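Local coordinates for carbon monoxide oxidation system transcription regulator CooA-1 (Carboxydothermus hydrogenoformans, PDB 2HKX), which probably binds DNA as a heme-containing transcription factor of the CRP family that senses carbon monoxide and regulates its oxidation system, at residues Gln4-Asp9 with Ile72-Asp77; Thr10-Val15 with Val49-Ser54; Asp139-Leu144 with Leu189-Lys194; Gln161-Glu166 with Leu206-Leu211. The protein carries 2 engineered substitutions. One frame throughout, in Å; residues are numbered along the deposited sequence.

Contact 1: residues Gln4-Asp9 with Ile72-Asp77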
loop_
_atom_site.group_PDB
_atom_site.type_symbol
_atom_site.label_atom_id
_atom_site.label_comp_id
_atom_site.label_asym_id
_atom_site.label_seq_id
_atom_site.Cartn_x
_atom_site.Cartn_y
_atom_site.Cartn_z
ATOM N N GLN A 4 -4.000 -6.560 -4.229
ATOM C CA GLN A 4 -3.507 -6.043 -5.494
ATOM C C GLN A 4 -4.644 -5.783 -6.490
ATOM O O GLN A 4 -4.461 -5.055 -7.467
ATOM C CB GLN A 4 -2.480 -7.032 -6.074
ATOM C CG GLN A 4 -1.069 -6.871 -5.476
ATOM C CD GLN A 4 -0.188 -8.073 -5.685
ATOM O OE1 GLN A 4 -0.422 -9.137 -5.106
ATOM N NE2 GLN A 4 0.842 -7.915 -6.496
ATOM N N MET A 5 -5.816 -6.366 -6.228
ATOM C CA MET A 5 -6.973 -6.231 -7.117
ATOM C C MET A 5 -7.954 -5.143 -6.663
ATOM O O MET A 5 -8.781 -4.669 -7.457
ATOM C CB MET A 5 -7.681 -7.584 -7.313
ATOM C CG MET A 5 -8.605 -8.003 -6.183
ATOM S SD MET A 5 -10.225 -8.492 -6.817
ATOM C CE MET A 5 -11.310 -7.952 -5.488
ATOM N N ARG A 6 -7.858 -4.753 -5.392
ATOM C CA ARG A 6 -8.732 -3.735 -4.808
ATOM C C ARG A 6 -8.109 -3.137 -3.553
ATOM O O ARG A 6 -7.853 -3.846 -2.577
ATOM C CB ARG A 6 -10.125 -4.306 -4.496
ATOM C CG ARG A 6 -11.240 -3.744 -5.356
ATOM C CD ARG A 6 -11.469 -2.276 -4.994
ATOM N NE ARG A 6 -12.662 -1.704 -5.605
ATOM C CZ ARG A 6 -13.141 -0.495 -5.317
ATOM N NH1 ARG A 6 -12.530 0.272 -4.420
ATOM N NH2 ARG A 6 -14.234 -0.051 -5.928
ATOM N N LEU A 7 -7.879 -1.826 -3.589
ATOM C CA LEU A 7 -7.158 -1.113 -2.526
ATOM C C LEU A 7 -7.984 -0.807 -1.275
ATOM O O LEU A 7 -7.789 -1.411 -0.217
ATOM C CB LEU A 7 -6.578 0.206 -3.063
ATOM C CG LEU A 7 -5.238 0.195 -3.795
ATOM C CD1 LEU A 7 -4.735 1.619 -3.955
ATOM C CD2 LEU A 7 -4.214 -0.652 -3.055
ATOM N N THR A 8 -8.883 0.158 -1.408
ATOM C CA THR A 8 -9.621 0.722 -0.285
ATOM C C THR A 8 -11.071 0.893 -0.706
ATOM O O THR A 8 -11.346 1.243 -1.857
ATOM C CB THR A 8 -9.055 2.121 0.134
ATOM O OG1 THR A 8 -8.853 2.936 -1.027
ATOM C CG2 THR A 8 -7.725 2.000 0.875
ATOM N N ASP A 9 -11.990 0.630 0.223
ATOM C CA ASP A 9 -13.413 0.932 0.036
ATOM C C ASP A 9 -13.701 2.434 0.169
ATOM O O ASP A 9 -14.865 2.853 0.124
ATOM C CB ASP A 9 -14.266 0.145 1.043
ATOM C CG ASP A 9 -15.008 -1.031 0.409
ATOM O OD1 ASP A 9 -14.378 -2.064 0.095
ATOM O OD2 ASP A 9 -16.240 -0.926 0.247
ATOM N N ILE A 72 -4.350 -2.474 -8.549
ATOM C CA ILE A 72 -5.360 -2.000 -9.487
ATOM C C ILE A 72 -6.063 -0.807 -8.831
ATOM O O ILE A 72 -6.459 -0.881 -7.673
ATOM C CB ILE A 72 -6.392 -3.090 -9.837
ATOM C CG1 ILE A 72 -5.713 -4.334 -10.446
ATOM C CG2 ILE A 72 -7.436 -2.558 -10.795
ATOM C CD1 ILE A 72 -4.616 -3.992 -11.465
ATOM N N LEU A 73 -6.165 0.308 -9.562
ATOM C CA LEU A 73 -6.825 1.512 -9.039
ATOM C C LEU A 73 -8.189 1.604 -9.681
ATOM O O LEU A 73 -8.312 1.464 -10.900
ATOM C CB LEU A 73 -6.018 2.779 -9.312
ATOM C CG LEU A 73 -4.556 2.752 -8.841
ATOM C CD1 LEU A 73 -3.845 4.052 -9.263
ATOM C CD2 LEU A 73 -4.465 2.515 -7.348
ATOM N N GLU A 74 -9.198 1.796 -8.832
ATOM C CA GLU A 74 -10.592 1.940 -9.241
ATOM C C GLU A 74 -11.050 3.395 -9.078
ATOM O O GLU A 74 -10.325 4.220 -8.528
ATOM C CB GLU A 74 -11.459 1.025 -8.375
ATOM C CG GLU A 74 -11.088 -0.446 -8.414
ATOM C CD GLU A 74 -11.645 -1.174 -9.635
ATOM O OE1 GLU A 74 -12.461 -0.578 -10.376
ATOM O OE2 GLU A 74 -11.269 -2.343 -9.864
ATOM N N ALA A 75 -12.256 3.713 -9.541
ATOM C CA ALA A 75 -12.824 5.054 -9.363
ATOM C C ALA A 75 -12.839 5.465 -7.881
ATOM O O ALA A 75 -13.332 4.727 -7.023
ATOM C CB ALA A 75 -14.231 5.119 -9.948
ATOM N N GLY A 76 -12.301 6.643 -7.588
ATOM C CA GLY A 76 -12.128 7.088 -6.203
ATOM C C GLY A 76 -10.683 7.024 -5.726
ATOM O O GLY A 76 -10.254 7.857 -4.939
ATOM N N ASP A 77 -9.926 6.042 -6.213
ATOM C CA ASP A 77 -8.544 5.837 -5.775
ATOM C C ASP A 77 -7.627 6.912 -6.302
ATOM O O ASP A 77 -7.918 7.541 -7.298
ATOM C CB ASP A 77 -8.020 4.456 -6.179
ATOM C CG ASP A 77 -8.751 3.319 -5.466
ATOM O OD1 ASP A 77 -8.791 2.217 -6.030
ATOM O OD2 ASP A 77 -9.289 3.533 -4.352
HETATM O O HOH W 1 -7.468 4.764 -2.805
#
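With CG turned opposite its carbonyl carbon (chi1 -57°) and a further bend at chi2, Glu74 lays its CB and CG under Arg6, whose own chain folds at chi2 to meet them. Glu74 CG lies 3.5 Å from Arg6 NE, over one face of the guanidinium and toward its rim. The guanidinium and carboxylate planes are only 15° apart, yet no N-H of Arg6 points at the acid; Glu74 OE2 instead makes a salt bridge with Arg56. Separately, deeper in the fold, Leu7 CD1 meets Leu73 CD2 at 3.5 Å, two branched apolar ends suited to a buried place. A weak backbone bond runs from Ile72 N to Gln4 O (2.8 Å, 118° at the hydrogen), and Ile72 CG1 packs on the same oxygen. The bond Asp77 N to Glu74 O closes a type II turn, and Asp77 OD1 accepts from Glu74 N at 2.9 Å, from the anti side, the donor tilted well out of the carboxylate plane. A water bridges Asp77 OD2, to which it donates, and Thr8 OG1. Thus apolar packing, one weak backbone bond and a bridging water lay the N-terminal loop on edge strand 66-74, while the charges of Arg6 and Glu74, too far apart for a salt bridge, probably attract only weakly.

Contact 2: residues Thr10-Val15 with Val49-Ser54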
loop_
_atom_site.group_PDB
_atom_site.type_symbol
_atom_site.label_atom_id
_atom_site.label_comp_id
_atom_site.label_asym_id
_atom_site.label_seq_id
_atom_site.Cartn_x
_atom_site.Cartn_y
_atom_site.Cartn_z
ATOM N N THR A 10 -12.646 3.236 0.315
ATOM C CA THR A 10 -12.764 4.675 0.615
ATOM C C THR A 10 -13.368 5.499 -0.532
ATOM O O THR A 10 -13.022 5.290 -1.698
ATOM C CB THR A 10 -11.405 5.284 1.048
ATOM O OG1 THR A 10 -10.657 4.321 1.805
ATOM C CG2 THR A 10 -11.626 6.533 1.906
ATOM N N ASN A 11 -14.244 6.442 -0.175
ATOM C CA ASN A 11 -15.074 7.201 -1.127
ATOM C C ASN A 11 -14.606 8.638 -1.401
ATOM O O ASN A 11 -15.185 9.605 -0.886
ATOM C CB ASN A 11 -16.534 7.236 -0.644
ATOM C CG ASN A 11 -17.311 5.978 -1.003
ATOM O OD1 ASN A 11 -16.743 4.895 -1.171
ATOM N ND2 ASN A 11 -18.627 6.120 -1.114
ATOM N N LEU A 12 -13.579 8.767 -2.239
ATOM C CA LEU A 12 -12.987 10.068 -2.552
ATOM C C LEU A 12 -13.719 10.790 -3.689
ATOM O O LEU A 12 -13.323 11.885 -4.086
ATOM C CB LEU A 12 -11.511 9.883 -2.922
ATOM C CG LEU A 12 -10.409 10.833 -2.434
ATOM C CD1 LEU A 12 -9.133 10.530 -3.207
ATOM C CD2 LEU A 12 -10.755 12.313 -2.539
ATOM N N LEU A 13 -14.772 10.170 -4.219
ATOM C CA LEU A 13 -15.579 10.790 -5.275
ATOM C C LEU A 13 -16.775 11.563 -4.720
ATOM O O LEU A 13 -17.045 12.681 -5.161
ATOM C CB LEU A 13 -16.043 9.756 -6.310
ATOM C CG LEU A 13 -15.078 9.265 -7.396
ATOM C CD1 LEU A 13 -15.838 8.380 -8.381
ATOM C CD2 LEU A 13 -14.380 10.415 -8.132
ATOM N N GLU A 14 -17.481 10.961 -3.759
ATOM C CA GLU A 14 -18.610 11.609 -3.073
ATOM C C GLU A 14 -18.186 12.917 -2.419
ATOM O O GLU A 14 -18.998 13.829 -2.245
ATOM C CB GLU A 14 -19.213 10.684 -2.008
ATOM C CG GLU A 14 -20.278 9.722 -2.522
ATOM C CD GLU A 14 -19.709 8.609 -3.388
ATOM O OE1 GLU A 14 -18.620 8.082 -3.063
ATOM O OE2 GLU A 14 -20.360 8.262 -4.395
ATOM N N VAL A 15 -16.906 12.983 -2.058
ATOM C CA VAL A 15 -16.299 14.162 -1.457
ATOM C C VAL A 15 -16.125 15.262 -2.507
ATOM O O VAL A 15 -16.644 16.371 -2.348
ATOM C CB VAL A 15 -14.938 13.809 -0.803
ATOM C CG1 VAL A 15 -14.264 15.046 -0.244
ATOM C CG2 VAL A 15 -15.129 12.772 0.298
ATOM N N VAL A 49 -0.292 14.424 -8.868
ATOM C CA VAL A 49 -1.211 13.546 -8.153
ATOM C C VAL A 49 -2.484 13.401 -8.993
ATOM O O VAL A 49 -2.968 14.371 -9.576
ATOM C CB VAL A 49 -1.537 14.060 -6.739
ATOM C CG1 VAL A 49 -2.622 13.210 -6.084
ATOM C CG2 VAL A 49 -0.282 14.065 -5.880
ATOM N N PHE A 50 -3.005 12.181 -9.085
ATOM C CA PHE A 50 -4.184 11.957 -9.888
ATOM C C PHE A 50 -5.170 11.036 -9.188
ATOM O O PHE A 50 -4.788 10.175 -8.379
ATOM C CB PHE A 50 -3.807 11.421 -11.289
ATOM C CG PHE A 50 -3.305 9.980 -11.295
ATOM C CD1 PHE A 50 -4.189 8.924 -11.455
ATOM C CD2 PHE A 50 -1.940 9.700 -11.156
ATOM C CE1 PHE A 50 -3.720 7.579 -11.465
ATOM C CE2 PHE A 50 -1.449 8.378 -11.166
ATOM C CZ PHE A 50 -2.335 7.310 -11.319
ATOM N N LEU A 51 -6.447 11.222 -9.496
ATOM C CA LEU A 51 -7.429 10.212 -9.111
ATOM C C LEU A 51 -8.238 9.718 -10.285
ATOM O O LEU A 51 -8.510 10.469 -11.206
ATOM C CB LEU A 51 -8.340 10.664 -7.962
ATOM C CG LEU A 51 -9.248 11.859 -8.066
ATOM C CD1 LEU A 51 -10.517 11.497 -7.352
ATOM C CD2 LEU A 51 -8.568 13.027 -7.399
ATOM N N VAL A 52 -8.575 8.431 -10.239
ATOM C CA VAL A 52 -9.413 7.786 -11.232
ATOM C C VAL A 52 -10.845 8.272 -11.024
ATOM O O VAL A 52 -11.434 8.093 -9.947
ATOM C CB VAL A 52 -9.287 6.230 -11.141
ATOM C CG1 VAL A 52 -9.825 5.555 -12.399
ATOM C CG2 VAL A 52 -7.840 5.861 -10.955
ATOM N N LYS A 53 -11.370 8.956 -12.037
ATOM C CA LYS A 53 -12.751 9.433 -12.024
ATOM C C LYS A 53 -13.640 8.277 -12.476
ATOM O O LYS A 53 -14.689 8.002 -11.884
ATOM C CB LYS A 53 -12.907 10.662 -12.931
ATOM C CG LYS A 53 -14.330 11.210 -13.058
ATOM C CD LYS A 53 -14.360 12.485 -13.878
ATOM C CE LYS A 53 -15.791 12.933 -14.196
ATOM N NZ LYS A 53 -15.786 14.107 -15.122
ATOM N N SER A 54 -13.202 7.588 -13.522
ATOM C CA SER A 54 -13.929 6.433 -14.019
ATOM C C SER A 54 -12.983 5.444 -14.669
ATOM O O SER A 54 -11.943 5.826 -15.211
ATOM C CB SER A 54 -15.057 6.845 -14.979
ATOM O OG SER A 54 -14.555 7.311 -16.218
#
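Leu13 and Leu51 meet through methyl groups, CD2 of Leu13 standing 4.1 Å from CD1 of Leu51. The two branches of Leu13 share the work: while CD2 reaches Leu51, CD1 lies 3.7 Å from the backbone oxygen of Lys53, at the corner where the strand turns. Leu12 adds a looser apolar touch, its CD1 lying 4.5 Å from Leu51 CD1. No hydrogen bond crosses between the segments, so van der Waals packing joins them. The forked end of Leu13 suits a place with two partners, and Leu51 suits its buried strand position as an apolar chain.

Leu51 holds CG between its backbone N and carbonyl carbon; this chi1 of 61° turns the side chain toward the short, weakly bonded helix 12-15, where CD1 meets both leucines. At the surface, Lys53 follows another course: its chain is extended throughout and carries NZ away from Leu13 to a salt bridge with Glu30, as befits a long charged residue. Lys53 and Ser54 together face Thr94 in a classic beta bulge.

Farther out, Leu51 pairs by backbone with Leu96 of strand 93-99, and its side chain touches Ile78 and Phe28. The contact belongs to the heme-bearing domain, the Leu12 side chain about 7 Å from the heme. Leu12 also packs on Ile78 of strand 78-80 and on Phe113 and Asn116 of helix 111-137, which places helix 12-15 between the barrel strands and that long helix.

Contact 3: residues Asp139-Leu144 with Leu189-Lys194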
loop_
_atom_site.group_PDB
_atom_site.type_symbol
_atom_site.label_atom_id
_atom_site.label_comp_id
_atom_site.label_asym_id
_atom_site.label_seq_id
_atom_site.Cartn_x
_atom_site.Cartn_y
_atom_site.Cartn_z
ATOM N N ASP A 139 5.105 -20.003 -1.142
ATOM C CA ASP A 139 5.142 -20.470 -2.524
ATOM C C ASP A 139 3.925 -19.937 -3.267
ATOM O O ASP A 139 3.063 -19.292 -2.653
ATOM C CB ASP A 139 5.285 -22.004 -2.610
ATOM C CG ASP A 139 4.134 -22.768 -1.951
ATOM O OD1 ASP A 139 3.146 -22.161 -1.512
ATOM O OD2 ASP A 139 4.223 -24.015 -1.855
ATOM N N ALA A 140 3.827 -20.213 -4.571
ATOM C CA ALA A 140 2.781 -19.581 -5.363
ATOM C C ALA A 140 1.402 -19.994 -4.876
ATOM O O ALA A 140 0.454 -19.229 -4.964
ATOM C CB ALA A 140 2.955 -19.902 -6.862
ATOM N N ARG A 141 1.324 -21.220 -4.372
ATOM C CA ARG A 141 0.103 -21.852 -3.905
ATOM C C ARG A 141 -0.437 -21.137 -2.668
ATOM O O ARG A 141 -1.606 -20.790 -2.601
ATOM C CB ARG A 141 0.425 -23.306 -3.551
ATOM C CG ARG A 141 -0.748 -24.108 -2.983
ATOM C CD ARG A 141 -0.326 -25.538 -2.635
ATOM N NE ARG A 141 -0.323 -26.401 -3.814
ATOM C CZ ARG A 141 0.748 -26.643 -4.565
ATOM N NH1 ARG A 141 1.917 -26.080 -4.256
ATOM N NH2 ARG A 141 0.648 -27.444 -5.628
ATOM N N LEU A 142 0.438 -20.955 -1.684
ATOM C CA LEU A 142 0.163 -20.148 -0.509
ATOM C C LEU A 142 -0.145 -18.703 -0.835
ATOM O O LEU A 142 -1.030 -18.141 -0.211
ATOM C CB LEU A 142 1.287 -20.236 0.518
ATOM C CG LEU A 142 1.129 -21.278 1.623
ATOM C CD1 LEU A 142 0.494 -22.567 1.164
ATOM C CD2 LEU A 142 2.484 -21.599 2.216
ATOM N N ARG A 143 0.541 -18.095 -1.810
ATOM C CA ARG A 143 0.249 -16.666 -2.142
ATOM C C ARG A 143 -1.120 -16.546 -2.758
ATOM O O ARG A 143 -1.817 -15.574 -2.518
ATOM C CB ARG A 143 1.313 -15.993 -3.039
ATOM C CG ARG A 143 2.678 -16.104 -2.400
ATOM C CD ARG A 143 3.737 -15.256 -3.048
ATOM N NE ARG A 143 3.946 -15.530 -4.471
ATOM C CZ ARG A 143 4.983 -16.186 -4.957
ATOM N NH1 ARG A 143 5.879 -16.699 -4.125
ATOM N NH2 ARG A 143 5.111 -16.349 -6.264
ATOM N N LEU A 144 -1.500 -17.549 -3.542
ATOM C CA LEU A 144 -2.832 -17.570 -4.151
ATOM C C LEU A 144 -3.893 -17.782 -3.100
ATOM O O LEU A 144 -4.891 -17.088 -3.108
ATOM C CB LEU A 144 -2.964 -18.655 -5.228
ATOM C CG LEU A 144 -4.343 -18.778 -5.892
ATOM C CD1 LEU A 144 -4.782 -17.435 -6.576
ATOM C CD2 LEU A 144 -4.438 -19.961 -6.881
ATOM N N LEU A 189 -5.589 -23.328 -9.167
ATOM C CA LEU A 189 -7.067 -23.228 -9.083
ATOM C C LEU A 189 -7.750 -24.597 -9.205
ATOM O O LEU A 189 -8.723 -24.895 -8.501
ATOM C CB LEU A 189 -7.613 -22.294 -10.191
ATOM C CG LEU A 189 -7.960 -20.820 -9.923
ATOM C CD1 LEU A 189 -7.602 -20.340 -8.554
ATOM C CD2 LEU A 189 -7.427 -19.892 -10.982
ATOM N N ASN A 190 -7.273 -25.403 -10.137
ATOM C CA ASN A 190 -7.745 -26.792 -10.295
ATOM C C ASN A 190 -7.521 -27.691 -9.066
ATOM O O ASN A 190 -8.393 -28.470 -8.693
ATOM C CB ASN A 190 -7.067 -27.419 -11.488
ATOM C CG ASN A 190 -8.037 -27.812 -12.565
ATOM O OD1 ASN A 190 -8.624 -28.915 -12.536
ATOM N ND2 ASN A 190 -8.194 -26.931 -13.552
ATOM N N ASP A 191 -6.349 -27.571 -8.452
ATOM C CA ASP A 191 -6.053 -28.254 -7.205
ATOM C C ASP A 191 -7.079 -27.848 -6.164
ATOM O O ASP A 191 -7.640 -28.705 -5.490
ATOM C CB ASP A 191 -4.650 -27.895 -6.691
ATOM C CG ASP A 191 -3.521 -28.415 -7.585
ATOM O OD1 ASP A 191 -2.386 -27.969 -7.364
ATOM O OD2 ASP A 191 -3.724 -29.262 -8.487
ATOM N N PHE A 192 -7.342 -26.544 -6.045
ATOM C CA PHE A 192 -8.338 -26.053 -5.087
ATOM C C PHE A 192 -9.751 -26.585 -5.390
ATOM O O PHE A 192 -10.490 -26.915 -4.467
ATOM C CB PHE A 192 -8.323 -24.518 -4.970
ATOM C CG PHE A 192 -7.074 -23.954 -4.300
ATOM C CD1 PHE A 192 -6.428 -24.648 -3.280
ATOM C CD2 PHE A 192 -6.561 -22.711 -4.681
ATOM C CE1 PHE A 192 -5.260 -24.099 -2.648
ATOM C CE2 PHE A 192 -5.396 -22.170 -4.068
ATOM C CZ PHE A 192 -4.751 -22.863 -3.055
ATOM N N LYS A 193 -10.104 -26.637 -6.671
ATOM C CA LYS A 193 -11.352 -27.218 -7.142
ATOM C C LYS A 193 -11.508 -28.686 -6.715
ATOM O O LYS A 193 -12.541 -29.070 -6.166
ATOM C CB LYS A 193 -11.449 -27.109 -8.674
ATOM C CG LYS A 193 -12.730 -27.696 -9.244
ATOM C CD LYS A 193 -12.527 -28.217 -10.655
ATOM C CE LYS A 193 -13.275 -29.525 -10.829
ATOM N NZ LYS A 193 -13.076 -30.120 -12.188
ATOM N N LYS A 194 -10.469 -29.487 -6.942
ATOM C CA LYS A 194 -10.444 -30.888 -6.475
ATOM C C LYS A 194 -10.490 -31.023 -4.951
ATOM O O LYS A 194 -10.881 -32.067 -4.445
ATOM C CB LYS A 194 -9.248 -31.638 -7.054
ATOM C CG LYS A 194 -9.034 -31.339 -8.524
ATOM C CD LYS A 194 -8.752 -32.550 -9.328
ATOM C CE LYS A 194 -7.568 -32.343 -10.267
ATOM N NZ LYS A 194 -6.324 -32.140 -9.466
#
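Arg141 reaches across to both Asp191 and Phe192. Beyond CB, its CG stands anti to the backbone N (chi1 178°) and comes 4.2 Å from Phe192 CZ, so the aliphatic part of the chain passes the end of the ring. After CD the chain bends at chi3, bringing the guanidinium toward acids on both segments. NH2 makes a salt bridge with Asp191 OD1 at 3.5 Å, the oxygen lying at the guanidinium edge with the two planes only 6° apart; NH1 has a long one, 3.9 Å, to Asp139 OD2. A long cationic chain is thus well matched to its place, apolar at its root and charged at its end. Asp139 has a second task as N-cap of helix 140-155, its OD1 accepting from Leu142 N at 3.0 Å.

Both segments belong to the Crp-like helix-turn-helix domain, in which helix 182-194 follows helix 171-178 as the second helix of the motif. The short axes cross at -69°, 11.4 Å apart. In the interior, Leu144 CD2 fills the space between Leu189 CD1, at 3.6 Å, and Phe192 CE2, at 3.7 Å. The ring also receives Arg141 O at its edge, near CZ. Without the Phe192 ring, as with an alanine here, Leu144 and the aliphatic stem of Arg141 are likely to face a gap between the helices. Leu188, Ile174 and Leu178 also pack against Leu144.

Contact 4: residues Gln161-Glu166 with Leu206-Leu211; sequences QGIKLE and LLLKDL
Leu165 and Leu208 form the apolar centre, their CD1 atoms 3.5 Å apart on the sheet face that also carries Ile163 and Leu206. Farther along that face Ile163 CD1 presses against Leu211 CD2 at 3.4 Å, tighter than usual van der Waals contact; the extended branch of an isoleucine reaches past the strand to the first turn of helix 211-217. Leu165, Leu206, Leu208 and Leu211 all touch helix 140-155, so branched aliphatics suit this side.

The backbone joins the strands with two antiparallel hydrogen-bonded pairs, Ile163 with Leu208 and Leu165 with Leu206. The straightest bond runs from Leu206 N to Leu165 O (2.8 Å, 171° at the hydrogen). Between them Lys164 and Leu207 make a non-hydrogen-bonded pair on the other face. There Leu207, with CG opposite its backbone N (chi1 -155°), sends CD1 under Gln161, against CB at 3.8 Å and close to OE1, while CD2 approaches the backbone oxygens of Gln161 and Ile163. A serine in place of Leu207 would probably lose this apolar cover and let the Gln161 side chain turn more freely. Gly162 fits where a CB would collide with Leu208 O and, at these backbone angles, with Gln161 O; its CA makes a C-H contact to Leu208 O at 3.3 Å. At the polar edge Lys209 NZ bridges to Glu199, and Asp210 N-caps helix 211-217. Such a small antiparallel sheet beside the helix-turn-helix belongs to winged-helix CRP-family DNA-binding domains.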
loop_
_atom_site.group_PDB
_atom_site.type_symbol
_atom_site.label_atom_id
_atom_site.label_comp_id
_atom_site.label_asym_id
_atom_site.label_seq_id
_atom_site.Cartn_x
_atom_site.Cartn_y
_atom_site.Cartn_z
ATOM N N GLN A 161 -24.416 -20.910 -2.232
ATOM C CA GLN A 161 -23.390 -21.889 -2.619
ATOM C C GLN A 161 -21.993 -21.580 -2.017
ATOM O O GLN A 161 -21.027 -22.316 -2.274
ATOM C CB GLN A 161 -23.290 -21.995 -4.152
ATOM C CG GLN A 161 -24.366 -22.862 -4.830
ATOM C CD GLN A 161 -23.854 -23.628 -6.060
ATOM O OE1 GLN A 161 -22.830 -23.286 -6.648
ATOM N NE2 GLN A 161 -24.574 -24.674 -6.447
ATOM N N GLY A 162 -21.894 -20.503 -1.232
ATOM C CA GLY A 162 -20.626 -20.078 -0.627
ATOM C C GLY A 162 -20.412 -18.569 -0.680
ATOM O O GLY A 162 -21.278 -17.792 -0.285
ATOM N N ILE A 163 -19.252 -18.161 -1.177
ATOM C CA ILE A 163 -18.919 -16.755 -1.341
ATOM C C ILE A 163 -18.591 -16.523 -2.801
ATOM O O ILE A 163 -17.720 -17.193 -3.371
ATOM C CB ILE A 163 -17.695 -16.333 -0.461
ATOM C CG1 ILE A 163 -18.034 -16.432 1.031
ATOM C CG2 ILE A 163 -17.188 -14.917 -0.842
ATOM C CD1 ILE A 163 -16.794 -16.670 1.909
ATOM N N LYS A 164 -19.292 -15.575 -3.405
ATOM C CA LYS A 164 -19.045 -15.225 -4.788
ATOM C C LYS A 164 -17.909 -14.211 -4.867
ATOM O O LYS A 164 -17.961 -13.152 -4.242
ATOM C CB LYS A 164 -20.299 -14.644 -5.432
ATOM C CG LYS A 164 -20.352 -14.844 -6.937
ATOM C CD LYS A 164 -20.575 -13.520 -7.677
ATOM C CE LYS A 164 -22.050 -13.203 -7.868
ATOM N NZ LYS A 164 -22.826 -13.295 -6.601
ATOM N N LEU A 165 -16.898 -14.537 -5.654
ATOM C CA LEU A 165 -15.785 -13.633 -5.910
ATOM C C LEU A 165 -15.671 -13.250 -7.379
ATOM O O LEU A 165 -15.132 -14.017 -8.175
ATOM C CB LEU A 165 -14.482 -14.303 -5.504
ATOM C CG LEU A 165 -13.832 -14.218 -4.151
ATOM C CD1 LEU A 165 -12.497 -14.918 -4.313
ATOM C CD2 LEU A 165 -13.604 -12.744 -3.828
ATOM N N GLU A 166 -16.141 -12.051 -7.716
ATOM C CA GLU A 166 -15.981 -11.464 -9.047
ATOM C C GLU A 166 -14.711 -10.640 -9.112
ATOM O O GLU A 166 -14.717 -9.427 -8.849
ATOM C CB GLU A 166 -17.171 -10.551 -9.392
ATOM C CG GLU A 166 -18.551 -11.180 -9.284
ATOM C CD GLU A 166 -19.695 -10.196 -9.551
ATOM O OE1 GLU A 166 -20.820 -10.682 -9.850
ATOM O OE2 GLU A 166 -19.486 -8.951 -9.473
ATOM N N LEU A 206 -15.076 -16.569 -9.436
ATOM C CA LEU A 206 -14.903 -17.822 -8.688
ATOM C C LEU A 206 -16.004 -18.006 -7.654
ATOM O O LEU A 206 -16.579 -17.037 -7.164
ATOM C CB LEU A 206 -13.560 -17.790 -7.936
ATOM C CG LEU A 206 -12.210 -18.265 -8.486
ATOM C CD1 LEU A 206 -12.185 -18.577 -9.960
ATOM C CD2 LEU A 206 -11.061 -17.308 -8.103
ATOM N N LEU A 207 -16.244 -19.264 -7.299
ATOM C CA LEU A 207 -17.136 -19.646 -6.217
ATOM C C LEU A 207 -16.322 -20.301 -5.115
ATOM O O LEU A 207 -15.760 -21.396 -5.319
ATOM C CB LEU A 207 -18.166 -20.675 -6.701
ATOM C CG LEU A 207 -19.521 -20.823 -5.995
ATOM C CD1 LEU A 207 -19.951 -22.292 -5.964
ATOM C CD2 LEU A 207 -19.583 -20.210 -4.593
ATOM N N LEU A 208 -16.292 -19.651 -3.951
ATOM C CA LEU A 208 -15.609 -20.175 -2.792
ATOM C C LEU A 208 -16.612 -20.986 -2.007
ATOM O O LEU A 208 -17.384 -20.434 -1.220
ATOM C CB LEU A 208 -15.006 -19.035 -1.922
ATOM C CG LEU A 208 -13.994 -18.115 -2.618
ATOM C CD1 LEU A 208 -13.344 -17.073 -1.648
ATOM C CD2 LEU A 208 -12.909 -18.921 -3.369
ATOM N N LYS A 209 -16.604 -22.298 -2.242
ATOM C CA LYS A 209 -17.529 -23.243 -1.589
ATOM C C LYS A 209 -17.171 -23.501 -0.122
ATOM O O LYS A 209 -18.041 -23.895 0.675
ATOM C CB LYS A 209 -17.552 -24.592 -2.331
ATOM C CG LYS A 209 -17.956 -24.504 -3.789
ATOM C CD LYS A 209 -18.366 -25.865 -4.357
ATOM C CE LYS A 209 -17.167 -26.749 -4.688
ATOM N NZ LYS A 209 -17.491 -27.795 -5.714
ATOM N N ASP A 210 -15.891 -23.319 0.219
ATOM C CA ASP A 210 -15.385 -23.637 1.566
ATOM C C ASP A 210 -14.219 -22.719 1.902
ATOM O O ASP A 210 -13.050 -23.039 1.659
ATOM C CB ASP A 210 -14.994 -25.133 1.678
ATOM C CG ASP A 210 -14.981 -25.644 3.122
ATOM O OD1 ASP A 210 -15.360 -26.830 3.349
ATOM O OD2 ASP A 210 -14.599 -24.883 4.041
ATOM N N LEU A 211 -14.552 -21.554 2.443
ATOM C CA LEU A 211 -13.542 -20.586 2.822
ATOM C C LEU A 211 -12.697 -21.045 4.003
ATOM O O LEU A 211 -11.507 -20.723 4.070
ATOM C CB LEU A 211 -14.179 -19.222 3.118
ATOM C CG LEU A 211 -13.312 -18.082 3.668
ATOM C CD1 LEU A 211 -12.310 -17.566 2.636
ATOM C CD2 LEU A 211 -14.210 -16.977 4.137
#

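Contacts 1 and 2 belong to the heme-bearing half of the chain, contacts 3 and 4 to the helix-turn-helix domain. Contact 2 is nested within the loop closed by contact 1, and both close before contacts 3 and 4 open; their centres lie about 10 Å apart, and Val52 probably hydrogen-bonds through its backbone to Gly76 and Asp77. Contacts 3 and 4 cross along the chain, their centres about 14 Å apart, sharing helix 140-155: contact 3 uses its beginning, the sheet of contact 4 packs farther along. The centres of contacts 2 and 3 are about 34 Å apart. Contact 1 lies near the chain's centre, where Met5 also touches helix 140-155, so the N-terminal loop runs between sensor and DNA-binding domain.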